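Local coordinates for immune protein (Enterobacter cloacae, PDB 6D7Y), which binds the toxic C-terminal tip of a CdiA protein and, as its immune partner, probably neutralises it in contact-dependent growth inhibition, at residues Glu3-Ile8 against Thr143-Asn148; Glu114-Met119 against Asn149-Leu154. All coordinates share one frame; numbering follows the deposited sequence.

Overall arrangement
Both contacts draw the C-terminal strands against the body of the fold, contact 1 in its interior and contact 2 at its surface. In contact 1, Glu3-Ile8 meets Thr143-Asn148 across the intervening strand 130-135, and the touching residues are buried and wholly apolar. Contact 2 sets helix 105-126, at Glu114-Met119, against the end strand 150-151 and its flanking loop, where a single glutamine reaches backbone and a leucine among exposed residues. The two are continuous: strands 144-147 and 150-151 are antiparallel neighbours, with Phe145 O probably hydrogen-bonded to Gly152 N at 2.9 Å, and the same helix packs against both. Their centres lie about 8 Å apart.

Contact 1. Residues Glu3-Ile8 against Thr143-Asn148; sequences ELFEVI and TRFFTN
Arg144 NH2 donates to Thr147 OG1 over 2.9 Å, spanning Phe145 and Phe146, the two residues that meet Phe5 and Val7 across the contact. The bond is fairly straight, 162° at the hydrogen, and the hydroxyl oxygen lies at the edge of the guanidinium, practically in its plane. Arg144 NE and NH1 are used as well, by the carbonyls of Ala138 and Ser139, which should fix the rotation of the group.

The contact itself is apolar. Phe5 CE1 comes up to the edge of the Phe145 ring, 3.7 Å from its CE1. With planes at 64° and centroids 6.0 Å apart, the rings are neither stacked nor set in a clean T. Farther along, Val7 CG1 touches Phe146 CZ at 4.1 Å. Phe146 has CG tucked between its backbone N and carbonyl carbon (chi1 68°), and from there the ring carries CZ to the valine methyl.

Phe145 and Phe146 both face Gly133 in a classic beta bulge. Strand 130-135 runs between the two segments in the antiparallel sheet, and helix 105-126 packs on the aromatic side chains, with Phe105 edge-to-face with Phe5 and Met112 touching both Phe5 and Phe145.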
ATOM      1  N   GLU B   3       5.444   7.146 -15.278  1.00 26.18           N
ATOM      2  CA  GLU B   3       5.443   5.709 -14.977  1.00 24.05           C
ATOM      3  C   GLU B   3       4.674   5.437 -13.715  1.00 22.42           C
ATOM      4  O   GLU B   3       4.598   6.295 -12.837  1.00 21.89           O
ATOM      5  CB  GLU B   3       6.880   5.264 -14.727  1.00 23.25           C
ATOM      6  CG  GLU B   3       7.838   5.419 -15.885  1.00 24.12           C
ATOM      7  CD  GLU B   3       7.757   4.314 -16.923  1.00 24.45           C
ATOM      8  OE1 GLU B   3       6.855   3.433 -16.849  1.00 24.16           O
ATOM      9  OE2 GLU B   3       8.627   4.324 -17.840  1.00 25.13           O
ATOM     10  N   LEU B   4       4.129   4.223 -13.618  1.00 21.58           N
ATOM     11  CA  LEU B   4       3.409   3.810 -12.448  1.00 21.04           C
ATOM     12  C   LEU B   4       4.412   3.131 -11.496  1.00 20.25           C
ATOM     13  O   LEU B   4       5.120   2.180 -11.906  1.00 19.47           O
ATOM     14  CB  LEU B   4       2.301   2.829 -12.802  1.00 21.43           C
ATOM     15  CG  LEU B   4       1.400   2.422 -11.630  1.00 21.78           C
ATOM     16  CD1 LEU B   4       0.773   3.611 -10.919  1.00 22.60           C
ATOM     17  CD2 LEU B   4       0.300   1.507 -12.151  1.00 22.57           C
ATOM     18  N   PHE B   5       4.464   3.629 -10.260  1.00 19.66           N
ATOM     19  CA  PHE B   5       5.339   3.073  -9.229  1.00 19.48           C
ATOM     20  C   PHE B   5       4.507   2.479  -8.115  1.00 19.81           C
ATOM     21  O   PHE B   5       3.316   2.757  -7.998  1.00 19.83           O
ATOM     22  CB  PHE B   5       6.295   4.120  -8.679  1.00 19.54           C
ATOM     23  CG  PHE B   5       7.276   4.637  -9.698  1.00 19.55           C
ATOM     24  CD1 PHE B   5       8.478   4.001  -9.917  1.00 19.39           C
ATOM     25  CD2 PHE B   5       6.963   5.737 -10.471  1.00 20.10           C
ATOM     26  CE1 PHE B   5       9.371   4.435 -10.888  1.00 19.61           C
ATOM     27  CE2 PHE B   5       7.864   6.193 -11.428  1.00 20.61           C
ATOM     28  CZ  PHE B   5       9.063   5.554 -11.639  1.00 20.29           C
ATOM     29  N   GLU B   6       5.111   1.617  -7.301  1.00 20.08           N
ATOM     30  CA  GLU B   6       4.359   1.086  -6.206  1.00 21.30           C
ATOM     31  C   GLU B   6       5.245   0.645  -5.046  1.00 20.50           C
ATOM     32  O   GLU B   6       6.425   0.376  -5.222  1.00 19.76           O
ATOM     33  CB  GLU B   6       3.416  -0.064  -6.628  1.00 23.66           C
ATOM     34  CG  GLU B   6       4.056  -1.395  -6.831  1.00 25.51           C
ATOM     35  CD  GLU B   6       3.099  -2.515  -7.281  1.00 27.24           C
ATOM     36  OE1 GLU B   6       1.863  -2.485  -7.036  1.00 29.24           O
ATOM     37  OE2 GLU B   6       3.621  -3.464  -7.890  1.00 26.86           O
ATOM     38  N   VAL B   7       4.656   0.671  -3.862  1.00 20.77           N
ATOM     39  CA  VAL B   7       5.304   0.168  -2.651  1.00 21.09           C
ATOM     40  C   VAL B   7       4.349  -0.878  -2.101  1.00 21.56           C
ATOM     41  O   VAL B   7       3.124  -0.741  -2.196  1.00 20.78           O
ATOM     42  CB  VAL B   7       5.670   1.238  -1.602  1.00 21.97           C
ATOM     43  CG1 VAL B   7       6.663   2.233  -2.176  1.00 21.72           C
ATOM     44  CG2 VAL B   7       4.438   1.939  -1.054  1.00 22.57           C
ATOM     45  N   ILE B   8       4.921  -1.927  -1.506  1.00 21.87           N
ATOM     46  CA  ILE B   8       4.148  -3.035  -1.006  1.00 23.09           C
ATOM     47  C   ILE B   8       4.536  -3.456   0.409  1.00 24.13           C
ATOM     48  O   ILE B   8       5.739  -3.545   0.722  1.00 23.84           O
ATOM     49  CB  ILE B   8       4.435  -4.315  -1.859  1.00 23.54           C
ATOM     50  CG1 ILE B   8       4.170  -4.109  -3.363  1.00 23.09           C
ATOM     51  CG2 ILE B   8       3.627  -5.508  -1.359  1.00 24.51           C
ATOM     52  CD1 ILE B   8       2.757  -3.924  -3.742  1.00 23.54           C
ATOM     53  N   THR B 143      13.780  -3.860 -10.988  1.00 21.10           N
ATOM     54  CA  THR B 143      13.378  -2.460 -11.040  1.00 19.33           C
ATOM     55  C   THR B 143      12.957  -1.869  -9.689  1.00 18.16           C
ATOM     56  O   THR B 143      12.236  -0.863  -9.626  1.00 17.34           O
ATOM     57  CB  THR B 143      12.327  -2.185 -12.160  1.00 18.99           C
ATOM     58  OG1 THR B 143      11.229  -3.094 -12.042  1.00 19.49           O
ATOM     59  CG2 THR B 143      12.946  -2.348 -13.515  1.00 19.64           C
ATOM     60  N   ARG B 144      13.423  -2.459  -8.593  1.00 17.70           N
ATOM     61  CA  ARG B 144      13.155  -1.901  -7.294  1.00 17.61           C
ATOM     62  C   ARG B 144      14.120  -0.774  -6.925  1.00 18.31           C
ATOM     63  O   ARG B 144      15.261  -0.710  -7.410  1.00 19.51           O
ATOM     64  CB  ARG B 144      13.242  -2.959  -6.186  1.00 18.51           C
ATOM     65  CG  ARG B 144      12.131  -3.980  -6.203  1.00 18.44           C
ATOM     66  CD  ARG B 144      12.274  -4.965  -5.036  1.00 19.85           C
ATOM     67  NE  ARG B 144      11.316  -6.051  -5.147  1.00 20.25           N
ATOM     68  CZ  ARG B 144      11.294  -7.113  -4.342  1.00 22.33           C
ATOM     69  NH1 ARG B 144      10.424  -8.084  -4.565  1.00 23.00           N
ATOM     70  NH2 ARG B 144      12.168  -7.222  -3.350  1.00 23.24           N
ATOM     71  N   PHE B 145      13.625   0.103  -6.066  1.00 19.19           N
ATOM     72  CA  PHE B 145      14.402   1.199  -5.448  1.00 20.81           C
ATOM     73  C   PHE B 145      14.852   0.739  -4.063  1.00 21.58           C
ATOM     74  O   PHE B 145      15.872   1.219  -3.537  1.00 23.42           O
ATOM     75  CB  PHE B 145      13.614   2.484  -5.328  1.00 22.89           C
ATOM     76  CG  PHE B 145      13.440   3.207  -6.624  1.00 24.00           C
ATOM     77  CD1 PHE B 145      12.404   2.871  -7.495  1.00 25.95           C
ATOM     78  CD2 PHE B 145      14.301   4.226  -6.976  1.00 26.31           C
ATOM     79  CE1 PHE B 145      12.236   3.541  -8.697  1.00 26.49           C
ATOM     80  CE2 PHE B 145      14.129   4.914  -8.182  1.00 27.33           C
ATOM     81  CZ  PHE B 145      13.100   4.577  -9.027  1.00 26.60           C
ATOM     82  N   PHE B 146      14.080  -0.142  -3.448  1.00 20.25           N
ATOM     83  CA  PHE B 146      14.485  -0.688  -2.148  1.00 21.48           C
ATOM     84  C   PHE B 146      13.754  -1.978  -1.783  1.00 21.01           C
ATOM     85  O   PHE B 146      12.679  -2.259  -2.276  1.00 18.98           O
ATOM     86  CB  PHE B 146      14.255   0.359  -1.008  1.00 22.21           C
ATOM     87  CG  PHE B 146      12.814   0.652  -0.737  1.00 21.85           C
ATOM     88  CD1 PHE B 146      12.150   1.652  -1.444  1.00 21.45           C
ATOM     89  CD2 PHE B 146      12.098  -0.097   0.188  1.00 22.31           C
ATOM     90  CE1 PHE B 146      10.808   1.919  -1.200  1.00 21.31           C
ATOM     91  CE2 PHE B 146      10.757   0.158   0.426  1.00 22.47           C
ATOM     92  CZ  PHE B 146      10.103   1.167  -0.276  1.00 21.15           C
ATOM     93  N   THR B 147      14.374  -2.766  -0.891  1.00 22.34           N
ATOM     94  CA  THR B 147      13.747  -3.949  -0.358  1.00 23.19           C
ATOM     95  C   THR B 147      14.147  -3.923   1.114  1.00 24.24           C
ATOM     96  O   THR B 147      15.336  -3.925   1.428  1.00 24.68           O
ATOM     97  CB  THR B 147      14.235  -5.265  -0.970  1.00 24.17           C
ATOM     98  OG1 THR B 147      13.996  -5.261  -2.366  1.00 23.07           O
ATOM     99  CG2 THR B 147      13.484  -6.448  -0.327  1.00 25.02           C
ATOM    100  N   ASN B 148      13.157  -3.866   1.996  1.00 24.55           N
ATOM    101  CA  ASN B 148      13.390  -3.772   3.441  1.00 27.87           C
ATOM    102  C   ASN B 148      14.369  -2.634   3.751  1.00 28.96           C
ATOM    103  O   ASN B 148      14.160  -1.521   3.284  1.00 28.77           O
ATOM    104  CB  ASN B 148      13.842  -5.124   3.997  1.00 29.00           C
ATOM    105  CG  ASN B 148      12.780  -6.175   3.844  1.00 29.77           C
ATOM    106  OD1 ASN B 148      11.589  -5.869   3.917  1.00 28.85           O
ATOM    107  ND2 ASN B 148      13.191  -7.427   3.670  1.00 31.62           N
TER

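Contact 2. Residues Glu114-Met119 against Asn149-Leu154; sequences EFQKYM and NRLGPL
Gln116 and Leu151 meet with their side chains at about a right angle, the glutamine reaching out from the helix and the leucine bringing its CD2 methyl against the terminal amide. Gln116 is stretched almost fully: CG stands opposite the backbone N (chi1 -174°) and CD continues the zigzag (chi2 -176°), which carries the terminal amide away from the helix to the chain around strand 150-151. There its two ends meet different surroundings. OE1 sits against Leu151 CD2 at 3.1 Å, a tight approach of an oxygen to a methyl group, and the amide carbon CD is 3.8 Å from the same methyl. NE2 is turned to the backbone, 3.5 Å from Asn149 C and 3.1 Å from Arg150 O, and it donates a hydrogen bond to the carbonyl of Asn148, just before the segment. The CB atoms of Asn149 and Arg150 point away from the helix, so for these two residues it is the main chain that approaches the amide. The side chain of Met119, present as selenomethionine, touches Phe146, which also touches Gln116. One amide thus joins helix 105-126 to the chain leading into strand 150-151: its clear hydrogen bond goes to the Asn148 carbonyl, and the rest is close packing on main chain and a methyl, a mix of polar and apolar at the surface.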
ATOM      1  N   GLU B 114      11.755   8.111   0.903  1.00 32.60           N
ATOM      2  CA  GLU B 114      10.878   8.539   1.988  1.00 34.49           C
ATOM      3  C   GLU B 114       9.966   7.383   2.391  1.00 32.19           C
ATOM      4  O   GLU B 114       9.738   7.172   3.581  1.00 33.05           O
ATOM      5  CB  GLU B 114      10.086   9.796   1.615  1.00 37.46           C
ATOM      6  CG  GLU B 114      10.945  11.044   1.457  1.00 41.00           C
ATOM      7  CD  GLU B 114      11.632  11.527   2.738  1.00 46.14           C
ATOM      8  OE1 GLU B 114      12.328  12.564   2.662  1.00 53.18           O
ATOM      9  OE2 GLU B 114      11.502  10.909   3.825  1.00 48.45           O
ATOM     10  N   PHE B 115       9.460   6.617   1.414  1.00 29.78           N
ATOM     11  CA  PHE B 115       8.644   5.443   1.749  1.00 28.58           C
ATOM     12  C   PHE B 115       9.451   4.420   2.525  1.00 28.34           C
ATOM     13  O   PHE B 115       8.946   3.827   3.486  1.00 28.06           O
ATOM     14  CB  PHE B 115       8.049   4.762   0.512  1.00 26.81           C
ATOM     15  CG  PHE B 115       6.684   5.254   0.139  1.00 26.50           C
ATOM     16  CD1 PHE B 115       5.588   4.895   0.912  1.00 27.98           C
ATOM     17  CD2 PHE B 115       6.481   6.003  -1.000  1.00 26.74           C
ATOM     18  CE1 PHE B 115       4.310   5.310   0.581  1.00 28.81           C
ATOM     19  CE2 PHE B 115       5.202   6.412  -1.349  1.00 27.70           C
ATOM     20  CZ  PHE B 115       4.113   6.064  -0.556  1.00 27.93           C
ATOM     21  N   GLN B 116      10.699   4.194   2.096  1.00 28.53           N
ATOM     22  CA  GLN B 116      11.572   3.228   2.794  1.00 29.99           C
ATOM     23  C   GLN B 116      11.693   3.582   4.285  1.00 32.49           C
ATOM     24  O   GLN B 116      11.599   2.709   5.162  1.00 32.19           O
ATOM     25  CB  GLN B 116      12.978   3.148   2.154  1.00 30.52           C
ATOM     26  CG  GLN B 116      13.842   2.032   2.771  1.00 33.12           C
ATOM     27  CD  GLN B 116      15.271   1.968   2.245  1.00 37.27           C
ATOM     28  OE1 GLN B 116      15.879   2.995   1.941  1.00 42.95           O
ATOM     29  NE2 GLN B 116      15.835   0.742   2.172  1.00 36.04           N
ATOM     30  N   LYS B 117      11.928   4.860   4.566  1.00 35.20           N
ATOM     31  CA  LYS B 117      12.048   5.333   5.951  1.00 38.44           C
ATOM     32  C   LYS B 117      10.754   5.135   6.737  1.00 37.81           C
ATOM     33  O   LYS B 117      10.768   4.626   7.869  1.00 38.34           O
ATOM     34  CB  LYS B 117      12.409   6.817   5.986  1.00 42.43           C
ATOM     35  CG  LYS B 117      13.767   7.171   5.414  1.00 44.42           C
ATOM     36  CD  LYS B 117      13.934   8.686   5.396  1.00 49.31           C
ATOM     37  CE  LYS B 117      15.256   9.112   4.784  1.00 51.39           C
ATOM     38  NZ  LYS B 117      16.399   8.585   5.575  1.00 54.37           N
ATOM     39  N   TYR B 118       9.650   5.579   6.142  1.00 36.74           N
ATOM     40  CA  TYR B 118       8.321   5.450   6.727  1.00 36.82           C
ATOM     41  C   TYR B 118       7.950   4.008   7.065  1.00 35.15           C
ATOM     42  O   TYR B 118       7.530   3.715   8.190  1.00 36.33           O
ATOM     43  CB  TYR B 118       7.251   6.053   5.800  1.00 37.74           C
ATOM     44  CG  TYR B 118       5.851   5.722   6.262  1.00 38.74           C
ATOM     45  CD1 TYR B 118       5.355   6.250   7.447  1.00 42.05           C
ATOM     46  CD2 TYR B 118       5.035   4.869   5.530  1.00 38.12           C
ATOM     47  CE1 TYR B 118       4.087   5.936   7.901  1.00 43.69           C
ATOM     48  CE2 TYR B 118       3.760   4.552   5.970  1.00 39.98           C
ATOM     49  CZ  TYR B 118       3.292   5.091   7.156  1.00 43.05           C
ATOM     50  OH  TYR B 118       2.033   4.785   7.620  1.00 47.28           O
HETATM   51  N   MSE B 119       8.136   3.109   6.104  1.00 32.42           N
HETATM   52  CA  MSE B 119       7.786   1.685   6.269  1.00 31.95           C
HETATM   53  C   MSE B 119       8.662   1.019   7.281  1.00 32.72           C
HETATM   54  O   MSE B 119       8.180   0.261   8.125  1.00 34.01           O
HETATM   55  CB  MSE B 119       7.876   0.968   4.910  1.00 30.21           C
HETATM   56  CG  MSE B 119       6.793   1.481   3.970  1.00 30.43           C
HETATM   57 SE   MSE B 119       7.151   0.942   2.107  1.00 31.15          SE
HETATM   58  CE  MSE B 119       5.715  -0.394   2.028  1.00 27.38           C
ATOM     59  N   ASN B 149      15.461  -2.934   4.453  1.00 31.90           N
ATOM     60  CA  ASN B 149      16.446  -1.921   4.809  1.00 33.73           C
ATOM     61  C   ASN B 149      17.620  -1.836   3.818  1.00 34.52           C
ATOM     62  O   ASN B 149      18.661  -1.285   4.156  1.00 36.87           O
ATOM     63  CB  ASN B 149      16.959  -2.179   6.235  1.00 36.27           C
ATOM     64  CG  ASN B 149      17.614  -3.573   6.414  1.00 38.40           C
ATOM     65  OD1 ASN B 149      17.478  -4.474   5.565  1.00 37.33           O
ATOM     66  ND2 ASN B 149      18.304  -3.755   7.543  1.00 40.44           N
ATOM     67  N   ARG B 150      17.448  -2.397   2.618  1.00 32.23           N
ATOM     68  CA  ARG B 150      18.472  -2.414   1.588  1.00 33.24           C
ATOM     69  C   ARG B 150      18.104  -1.505   0.434  1.00 32.04           C
ATOM     70  O   ARG B 150      16.933  -1.361   0.105  1.00 29.95           O
ATOM     71  CB  ARG B 150      18.625  -3.827   1.046  1.00 33.67           C
ATOM     72  CG  ARG B 150      19.091  -4.782   2.092  1.00 36.48           C
ATOM     73  CD  ARG B 150      19.259  -6.173   1.547  1.00 38.78           C
ATOM     74  NE  ARG B 150      18.046  -6.978   1.456  1.00 38.40           N
ATOM     75  CZ  ARG B 150      17.377  -7.290   0.355  1.00 37.25           C
ATOM     76  NH1 ARG B 150      16.337  -8.095   0.467  1.00 37.48           N
ATOM     77  NH2 ARG B 150      17.729  -6.834  -0.851  1.00 40.73           N
ATOM     78  N   LEU B 151      19.113  -0.968  -0.239  1.00 35.94           N
ATOM     79  CA  LEU B 151      18.881  -0.052  -1.364  1.00 38.57           C
ATOM     80  C   LEU B 151      19.104  -0.643  -2.723  1.00 38.16           C
ATOM     81  O   LEU B 151      19.784  -1.674  -2.882  1.00 39.29           O
ATOM     82  CB  LEU B 151      19.803   1.163  -1.250  1.00 44.10           C
ATOM     83  CG  LEU B 151      19.625   2.092  -0.059  1.00 47.09           C
ATOM     84  CD1 LEU B 151      20.720   3.147  -0.089  1.00 50.53           C
ATOM     85  CD2 LEU B 151      18.255   2.739  -0.060  1.00 44.91           C
ATOM     86  N   GLY B 152      18.505   0.025  -3.717  1.00 35.55           N
ATOM     87  CA  GLY B 152      18.693  -0.331  -5.112  1.00 34.25           C
ATOM     88  C   GLY B 152      17.831  -1.484  -5.521  1.00 31.64           C
ATOM     89  O   GLY B 152      16.965  -1.912  -4.737  1.00 32.12           O
ATOM     90  N   PRO B 153      18.059  -2.019  -6.718  1.00 29.30           N
ATOM     91  CA  PRO B 153      19.099  -1.606  -7.657  1.00 29.41           C
ATOM     92  C   PRO B 153      18.955  -0.255  -8.344  1.00 29.95           C
ATOM     93  O   PRO B 153      19.948   0.247  -8.860  1.00 32.59           O
ATOM     94  CB  PRO B 153      19.076  -2.711  -8.707  1.00 30.45           C
ATOM     95  CG  PRO B 153      17.719  -3.281  -8.638  1.00 28.65           C
ATOM     96  CD  PRO B 153      17.310  -3.186  -7.205  1.00 28.43           C
ATOM     97  N   LEU B 154      17.760   0.328  -8.391  1.00 27.86           N
ATOM     98  CA  LEU B 154      17.620   1.651  -8.993  1.00 30.34           C
ATOM     99  C   LEU B 154      17.972   2.681  -7.918  1.00 35.03           C
ATOM    100  O   LEU B 154      17.520   2.578  -6.770  1.00 34.76           O
ATOM    101  CB  LEU B 154      16.207   1.892  -9.496  1.00 28.20           C
ATOM    102  CG  LEU B 154      15.686   0.826 -10.446  1.00 29.07           C
ATOM    103  CD1 LEU B 154      14.388   1.312 -11.072  1.00 28.16           C
ATOM    104  CD2 LEU B 154      16.688   0.501 -11.529  1.00 31.51           C
TER